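Local structure of 4-hydroxythreonine-4-phosphate dehydrogenase (Legionella pneumophila subsp. pneumophila, 6XMY) at residues S16-G21 with H299-E304; A208-H213 with A265-Q270. The protein probably catalyses the NAD-dependent oxidation of 4-(phosphooxy)-L-threonine in pyridoxine 5'-phosphate biosynthesis, using a divalent metal ion. All coordinates share one frame; numbering follows the deposited sequence.

Interaction 1 (S16-G21 with H299-E304); sequences SGEPAG and HGTALE. With NAD (nicotinamide-adenine-dinucleotide), chain B.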
# COMPACT_ATOMS: atom_id res chain seq x y z
N SER A 16 -8.31 -7.28 -7.15
CA SER A 16 -7.61 -7.34 -8.42
C SER A 16 -7.48 -5.99 -9.12
O SER A 16 -6.82 -5.92 -10.16
CB SER A 16 -8.26 -8.40 -9.33
OG SER A 16 -9.59 -8.05 -9.68
N GLY A 17 -8.07 -4.92 -8.59
CA GLY A 17 -7.72 -3.57 -9.01
C GLY A 17 -8.29 -3.18 -10.37
O GLY A 17 -9.33 -3.68 -10.82
N GLU A 18 -7.61 -2.23 -11.02
CA GLU A 18 -8.06 -1.73 -12.31
C GLU A 18 -8.05 -2.86 -13.35
O GLU A 18 -7.00 -3.46 -13.59
CB GLU A 18 -7.14 -0.58 -12.75
CG GLU A 18 -7.25 -0.22 -14.22
CD GLU A 18 -8.66 0.09 -14.67
OE1 GLU A 18 -9.06 -0.43 -15.73
OE2 GLU A 18 -9.37 0.84 -13.97
N PRO A 19 -9.20 -3.21 -13.93
CA PRO A 19 -9.26 -4.44 -14.72
C PRO A 19 -8.48 -4.37 -16.02
O PRO A 19 -8.03 -5.42 -16.50
CB PRO A 19 -10.76 -4.62 -14.98
CG PRO A 19 -11.35 -3.25 -14.82
CD PRO A 19 -10.53 -2.59 -13.77
N ALA A 20 -8.29 -3.17 -16.59
CA ALA A 20 -7.55 -3.03 -17.84
C ALA A 20 -6.04 -3.04 -17.62
O ALA A 20 -5.30 -3.12 -18.61
CB ALA A 20 -7.95 -1.73 -18.54
N GLY A 21 -5.58 -2.95 -16.38
CA GLY A 21 -4.18 -2.94 -16.05
C GLY A 21 -3.66 -4.31 -15.65
O GLY A 21 -4.30 -5.34 -15.89
N HIS A 299 3.53 -0.25 -7.08
CA HIS A 299 3.57 0.21 -8.45
C HIS A 299 2.14 0.41 -8.93
O HIS A 299 1.17 0.06 -8.25
CB HIS A 299 4.31 -0.78 -9.35
CG HIS A 299 3.69 -2.15 -9.38
ND1 HIS A 299 2.50 -2.41 -10.02
CD2 HIS A 299 4.10 -3.33 -8.85
CE1 HIS A 299 2.20 -3.69 -9.89
NE2 HIS A 299 3.16 -4.27 -9.18
N GLY A 300 2.02 0.97 -10.12
CA GLY A 300 0.75 1.31 -10.71
C GLY A 300 0.25 0.27 -11.69
O GLY A 300 0.69 -0.88 -11.71
N THR A 301 -0.69 0.72 -12.54
CA THR A 301 -1.47 -0.17 -13.38
C THR A 301 -0.71 -0.69 -14.58
O THR A 301 -1.13 -1.69 -15.17
CB THR A 301 -2.74 0.56 -13.85
OG1 THR A 301 -2.42 1.87 -14.32
CG2 THR A 301 -3.72 0.68 -12.70
N ALA A 302 0.37 -0.03 -14.99
CA ALA A 302 1.19 -0.47 -16.13
C ALA A 302 0.33 -0.96 -17.30
O ALA A 302 0.47 -2.08 -17.79
CB ALA A 302 2.21 -1.53 -15.69
N LEU A 303 -0.57 -0.07 -17.75
CA LEU A 303 -1.57 -0.45 -18.75
C LEU A 303 -0.96 -1.09 -19.98
O LEU A 303 -1.49 -2.07 -20.51
CB LEU A 303 -2.40 0.77 -19.15
CG LEU A 303 -3.37 1.26 -18.09
CD1 LEU A 303 -3.79 2.70 -18.39
CD2 LEU A 303 -4.59 0.35 -18.03
N GLU A 304 0.16 -0.55 -20.45
CA GLU A 304 0.79 -1.07 -21.66
C GLU A 304 1.33 -2.49 -21.48
O GLU A 304 1.63 -3.14 -22.49
CB GLU A 304 1.92 -0.13 -22.09
CG GLU A 304 3.14 -0.12 -21.16
CD GLU A 304 2.87 0.52 -19.80
OE1 GLU A 304 1.89 1.29 -19.67
OE2 GLU A 304 3.66 0.26 -18.87
PA NAD B . 3.23 2.65 -12.88
O1A NAD B . 1.98 2.22 -13.62
O2A NAD B . 4.02 1.87 -11.86
O5B NAD B . 4.29 2.81 -14.23
C5B NAD B . 5.57 3.23 -13.83
C4B NAD B . 6.64 2.43 -14.59
O4B NAD B . 6.83 1.16 -13.92
C3B NAD B . 6.13 2.13 -16.03
O3B NAD B . 7.28 2.20 -16.86
C2B NAD B . 5.55 0.70 -15.89
O2B NAD B . 5.63 -0.05 -17.07
C1B NAD B . 6.54 0.10 -14.83
N9A NAD B . 5.93 -0.92 -13.99
C8A NAD B . 4.91 -0.80 -13.02
N7A NAD B . 4.63 -1.95 -12.44
C5A NAD B . 5.49 -2.87 -13.02
C6A NAD B . 5.68 -4.26 -12.83
N6A NAD B . 4.94 -4.92 -11.90
N1A NAD B . 6.62 -4.93 -13.56
C2A NAD B . 7.34 -4.20 -14.47
N3A NAD B . 7.27 -2.89 -14.76
C4A NAD B . 6.32 -2.25 -14.00
O3 NAD B . 2.82 4.07 -12.23
PN NAD B . 2.49 5.45 -12.95
O1N NAD B . 2.96 6.63 -12.14
O2N NAD B . 2.55 5.28 -14.43
O5D NAD B . 0.74 5.62 -12.68
C5D NAD B . -0.06 4.72 -13.36
C4D NAD B . -1.38 4.62 -12.60
O4D NAD B . -1.17 3.75 -11.46
C3D NAD B . -1.78 6.02 -12.02
O3D NAD B . -3.18 6.07 -12.08
C2D NAD B . -1.30 5.94 -10.55
O2D NAD B . -2.05 6.69 -9.64
C1D NAD B . -1.64 4.45 -10.31
N1N NAD B . -0.89 3.89 -9.13
C2N NAD B . -1.62 3.10 -8.29
C3N NAD B . -1.02 2.52 -7.17
C7N NAD B . -1.90 1.67 -6.33
O7N NAD B . -3.07 1.46 -6.65
N7N NAD B . -1.34 1.12 -5.20
C4N NAD B . 0.34 2.75 -6.90
C5N NAD B . 1.07 3.56 -7.80
C6N NAD B . 0.43 4.13 -8.92
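Gly21 and Leu303 bring two loops together, their CA atoms 4.5 Å apart. Residues 16-21 follow strand 12-15 and make a type I beta turn from Glu18 to Gly21. Residues 299-304 follow strand 294-297 and form a loop that binds NAD in this PdxA-family dehydrogenase. Between the two segments the contact is van der Waals packing. Thr301 points its methyl group at the turn: CG2 is anti to the carbonyl carbon and meets Glu18 CB at 3.6 Å. Its OG1 turns instead toward the ribose on the nicotinamide side of NAD. The Glu18 chain bends at chi2 (54°), which brings its carboxylate back to the turn, where Ala20 N donates to OE1 on the anti side, 30° out of the carboxylate plane. Leu303 lays CD2 over Ala20 and touches both its CB and its carbonyl O. Gly21 CA packs on Thr301 O at 3.4 Å. A backbone hydrogen bond between Thr301 and Ile22 also ties the loops.

The other side of 299-304 holds the cofactor. Gly300 N and Ala302 N each donate to a different oxygen of one phosphate, O2A and O1A of NAD. The adenine amino N6A lies over one face of the His299 ring, toward its rim. ND1 helps set the rotation of the ring by donating, in the ring plane, to a lone pair of Gly300 O. Glu304 OE2 accepts from the ribose hydroxyl O2B of NAD at 2.7 Å.

Interaction 2 (A208-H213 with A265-Q270); sequences AGLNPH and AMYHDQ. With ZN (zinc ion), chain K.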
# COMPACT_ATOMS: atom_id res chain seq x y z
N ALA A 208 12.94 13.53 7.71
CA ALA A 208 13.41 14.54 6.77
C ALA A 208 12.83 15.91 7.11
O ALA A 208 11.73 16.03 7.65
CB ALA A 208 12.97 14.19 5.34
N GLY A 209 13.59 16.95 6.78
CA GLY A 209 13.01 18.27 6.71
C GLY A 209 12.08 18.39 5.51
O GLY A 209 11.95 17.49 4.68
N LEU A 210 11.39 19.53 5.44
CA LEU A 210 10.53 19.84 4.30
C LEU A 210 11.32 20.44 3.15
O LEU A 210 11.05 20.14 1.98
CB LEU A 210 9.42 20.79 4.72
CG LEU A 210 8.53 21.30 3.59
CD1 LEU A 210 7.72 20.14 3.02
CD2 LEU A 210 7.63 22.40 4.09
N ASN A 211 12.28 21.31 3.47
CA ASN A 211 13.03 22.11 2.52
C ASN A 211 14.40 21.49 2.24
O ASN A 211 14.90 20.68 3.02
CB ASN A 211 13.21 23.50 3.13
CG ASN A 211 11.88 24.20 3.29
OD1 ASN A 211 11.18 24.42 2.31
ND2 ASN A 211 11.50 24.51 4.54
N PRO A 212 15.03 21.86 1.12
CA PRO A 212 16.39 21.37 0.86
C PRO A 212 17.32 21.70 2.02
O PRO A 212 17.21 22.75 2.65
CB PRO A 212 16.82 22.11 -0.41
CG PRO A 212 15.54 22.55 -1.06
CD PRO A 212 14.54 22.74 0.04
N HIS A 213 18.23 20.76 2.32
CA HIS A 213 19.15 20.90 3.45
C HIS A 213 18.43 21.26 4.74
O HIS A 213 18.94 22.02 5.57
CB HIS A 213 20.30 21.84 3.10
CG HIS A 213 21.10 21.33 1.95
ND1 HIS A 213 21.94 20.24 2.08
CD2 HIS A 213 21.11 21.67 0.64
CE1 HIS A 213 22.47 19.97 0.90
NE2 HIS A 213 21.99 20.82 0.02
N ALA A 265 9.47 10.74 5.40
CA ALA A 265 9.56 11.80 4.41
C ALA A 265 8.33 12.69 4.51
O ALA A 265 7.24 12.23 4.85
CB ALA A 265 9.70 11.23 3.00
N MET A 266 8.52 13.98 4.23
CA MET A 266 7.43 14.94 4.36
C MET A 266 6.42 14.81 3.23
O MET A 266 5.24 15.15 3.43
CB MET A 266 7.99 16.36 4.43
CG MET A 266 8.69 16.63 5.76
SD MET A 266 7.54 16.71 7.16
CE MET A 266 8.49 15.91 8.46
N TYR A 267 6.83 14.33 2.06
CA TYR A 267 5.94 14.28 0.91
C TYR A 267 6.38 13.18 -0.06
O TYR A 267 7.50 12.67 -0.01
CB TYR A 267 5.81 15.65 0.23
CG TYR A 267 7.13 16.23 -0.25
CD1 TYR A 267 7.96 16.94 0.62
CD2 TYR A 267 7.56 16.04 -1.56
CE1 TYR A 267 9.17 17.46 0.19
CE2 TYR A 267 8.76 16.55 -1.99
CZ TYR A 267 9.56 17.25 -1.12
OH TYR A 267 10.76 17.74 -1.59
N HIS A 268 5.44 12.85 -0.94
CA HIS A 268 5.51 11.65 -1.77
C HIS A 268 6.84 11.51 -2.53
O HIS A 268 7.56 10.52 -2.38
CB HIS A 268 4.31 11.72 -2.74
CG HIS A 268 4.15 10.53 -3.62
ND1 HIS A 268 4.91 10.31 -4.75
CD2 HIS A 268 3.22 9.54 -3.59
CE1 HIS A 268 4.50 9.21 -5.35
NE2 HIS A 268 3.49 8.72 -4.66
N ASP A 269 7.16 12.50 -3.36
CA ASP A 269 8.35 12.38 -4.19
C ASP A 269 9.65 12.67 -3.44
O ASP A 269 10.72 12.58 -4.05
CB ASP A 269 8.26 13.29 -5.42
CG ASP A 269 7.32 12.75 -6.50
OD1 ASP A 269 6.81 11.61 -6.38
OD2 ASP A 269 7.09 13.48 -7.49
N GLN A 270 9.58 13.01 -2.15
CA GLN A 270 10.78 13.16 -1.35
C GLN A 270 11.30 11.81 -0.86
O GLN A 270 12.51 11.65 -0.65
CB GLN A 270 10.51 14.06 -0.15
CG GLN A 270 11.77 14.54 0.55
CD GLN A 270 11.48 15.26 1.84
OE1 GLN A 270 10.68 14.78 2.66
NE2 GLN A 270 12.13 16.40 2.05
ZN ZN K . 2.01 7.25 -5.44
O HOH W 1 12.36 19.41 -0.20
O HOH W 2 0.36 5.73 -5.54
O HOH W 3 2.20 6.26 -3.88
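Ala208 and Ala265 end two neighbouring parallel strands, with CA atoms 5.3 Å apart, and beyond them lie the loop 209-213 and the start of helix 268-279. Tyr267 takes the N-cap position of that helix. Gln270, in its first turn, carries the polar part of the contact. Its chain is extended beyond CG (chi2 -172°), and this carries the amide back to the strand ends. NE2 donates to Gly209 O at 2.9 Å. Gly209 O lies close to the plane of the Gln270 amide, while NE2 stands 23° off the plane of the Gly209 carbonyl. OE1 accepts from Met266 N at 2.8 Å, nearly along its own C=O axis. These two bonds hold the amide at both ends. Ala208 CB packs against OE1.

Met266 bends at chi2 (-69°) and again at chi3, which puts CE 3.3 Å from Ala208 O, a buried carbonyl oxygen with no hydrogen-bond partner in the model. Leu210 crosses both Met266 and Tyr267 at about a right angle; its CD1 lies 4.0 Å from Met266 CB and equally far from Tyr267 CD1. Gln270 CB covers one face of the Tyr267 ring, over its centre. Water 1 lies in the ring plane and joins Tyr267 OH to Leu210 O, to which it donates. The next residue along, His268, binds the zinc ion, as does His168. His268 ND1 donates to Asp269 OD1, while NE2 holds the zinc ion at 2.2 Å.

The two contacts flank the cofactor and metal region from different parts of the chain. Their centres are 28 Å apart, and their nearest atoms are about 9 Å apart without touching. Along the sequence, interaction 2 is nested inside the long loop closed by interaction 1. Interaction 1 packs the turn 18-21 against the loop that binds NAD, and its Thr301 side chain lies about 11 Å from the zinc ion. Interaction 2 packs the start of the helix that supplies a zinc ligand. Zinc and nicotinamide lie between them. Here His168 and His268 of one chain bind the zinc ion; the site is predicted to be shared between partners of the homodimer, consistent with an active site near the subunit boundary.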